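Local atomic coordinates of glia-derived nexin (Homo sapiens, PDB entry 4DY0), a protein that inhibits serine proteases such as thrombin, trypsin and urokinase, binds heparin, and promotes neurite extension by blocking thrombin. Residues 18-21 / 22-26. Numbering follows the deposited sequence.
Sequences QVFN and QIVKS
V24 N to F20 O (2.9 Å) and I23 N to V19 O, both nearly straight, with Q22 N to Q18 O and K25 N to N21 O, form the i to i+4 backbone bonds of one alpha-helix, the last turns of helix 5-26 in the serpin fold. The bonds from Q22 N and K25 N are more bent, and K25 N also approaches N21 O from above the carbonyl plane. On the inward side, V24 CG2 sits over one face of the F20 ring in a CH-pi contact, 3.9 Å from the centroid and 30° off the ring normal, and comes closest at F20 CZ (3.4 Å). The F20 ring leans forward along the helix to meet that methyl because chi1 (174°) puts CG opposite the backbone N, and the ring also packs on I32 and I34 of strand 32-34 and on M373 of strand 369-376. A serine in place of F20 would probably leave V24 CG2 without its aromatic partner and open a gap against these strands. On the adjoining flank, V19 CG1 meets I23 CD1 at 3.8 Å, and both side chains touch P288. N21 ND2 bonds to I253 O, which fixes the amide, and OD1 lies in plane at the edge of the F20 ring. K25 bends at chi3 (-80°), folding its chain back and bringing CE to a tight 3.0 Å from N21 O. In the final turn, S26 OG donates to I23 O at 2.8 Å.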
loop_
_atom_site.group_PDB
_atom_site.type_symbol
_atom_site.label_atom_id
_atom_site.label_comp_id
_atom_site.label_asym_id
_atom_site.label_seq_id
_atom_site.Cartn_x
_atom_site.Cartn_y
_atom_site.Cartn_z
ATOM N N GLN A 18 3.667 9.322 3.132
ATOM C CA GLN A 18 4.093 9.945 4.382
ATOM C C GLN A 18 3.897 8.994 5.552
ATOM O O GLN A 18 4.727 8.934 6.461
ATOM C CB GLN A 18 3.326 11.244 4.631
ATOM C CG GLN A 18 3.842 12.419 3.817
ATOM C CD GLN A 18 2.994 13.661 3.989
ATOM O OE1 GLN A 18 2.669 14.339 3.015
ATOM N NE2 GLN A 18 2.625 13.964 5.229
ATOM N N VAL A 19 2.796 8.251 5.524
ATOM C CA VAL A 19 2.547 7.244 6.541
ATOM C C VAL A 19 3.629 6.173 6.476
ATOM O O VAL A 19 4.230 5.824 7.493
ATOM C CB VAL A 19 1.149 6.611 6.389
ATOM C CG1 VAL A 19 1.011 5.398 7.293
ATOM C CG2 VAL A 19 0.068 7.649 6.688
ATOM N N PHE A 20 3.895 5.665 5.276
ATOM C CA PHE A 20 4.967 4.686 5.101
ATOM C C PHE A 20 6.275 5.193 5.707
ATOM O O PHE A 20 6.977 4.452 6.406
ATOM C CB PHE A 20 5.169 4.358 3.620
ATOM C CG PHE A 20 6.353 3.468 3.350
ATOM C CD1 PHE A 20 6.231 2.086 3.409
ATOM C CD2 PHE A 20 7.592 4.012 3.034
ATOM C CE1 PHE A 20 7.314 1.266 3.159
ATOM C CE2 PHE A 20 8.686 3.195 2.787
ATOM C CZ PHE A 20 8.548 1.824 2.846
ATOM N N ASN A 21 6.597 6.456 5.436
ATOM C CA ASN A 21 7.848 7.049 5.906
ATOM C C ASN A 21 7.930 7.087 7.425
ATOM O O ASN A 21 9.012 7.025 8.009
ATOM C CB ASN A 21 8.027 8.454 5.334
ATOM C CG ASN A 21 8.272 8.442 3.844
ATOM O OD1 ASN A 21 8.700 7.431 3.284
ATOM N ND2 ASN A 21 8.010 9.568 3.188
ATOM N N GLN A 22 6.776 7.193 8.066
ATOM C CA GLN A 22 6.731 7.174 9.515
ATOM C C GLN A 22 7.039 5.788 10.033
ATOM O O GLN A 22 7.925 5.604 10.871
ATOM C CB GLN A 22 5.351 7.576 10.000
ATOM C CG GLN A 22 5.106 9.053 10.010
ATOM C CD GLN A 22 3.901 9.381 10.845
ATOM O OE1 GLN A 22 2.988 10.062 10.394
ATOM N NE2 GLN A 22 3.874 8.865 12.069
ATOM N N ILE A 23 6.289 4.813 9.532
ATOM C CA ILE A 23 6.411 3.441 10.001
ATOM C C ILE A 23 7.840 2.953 9.824
ATOM O O ILE A 23 8.449 2.411 10.742
ATOM C CB ILE A 23 5.446 2.513 9.249
ATOM C CG1 ILE A 23 4.005 2.991 9.443
ATOM C CG2 ILE A 23 5.619 1.072 9.724
ATOM C CD1 ILE A 23 3.012 2.377 8.473
ATOM N N VAL A 24 8.366 3.173 8.629
ATOM C CA VAL A 24 9.714 2.768 8.268
ATOM C C VAL A 24 10.794 3.417 9.146
ATOM O O VAL A 24 11.821 2.803 9.447
ATOM C CB VAL A 24 9.944 3.064 6.772
ATOM C CG1 VAL A 24 11.218 3.854 6.542
ATOM C CG2 VAL A 24 9.891 1.774 5.963
ATOM N N LYS A 25 10.569 4.655 9.564
ATOM C CA LYS A 25 11.487 5.291 10.505
ATOM C C LYS A 25 11.395 4.660 11.889
ATOM O O LYS A 25 12.386 4.587 12.612
ATOM C CB LYS A 25 11.260 6.808 10.579
ATOM C CG LYS A 25 12.422 7.628 10.027
ATOM C CD LYS A 25 11.979 8.994 9.511
ATOM C CE LYS A 25 11.367 8.877 8.117
ATOM N NZ LYS A 25 11.233 10.187 7.417
ATOM N N SER A 26 10.206 4.199 12.258
ATOM C CA SER A 26 10.037 3.568 13.562
ATOM C C SER A 26 10.472 2.101 13.529
ATOM O O SER A 26 10.879 1.548 14.551
ATOM C CB SER A 26 8.592 3.703 14.051
ATOM O OG SER A 26 7.754 2.737 13.450
#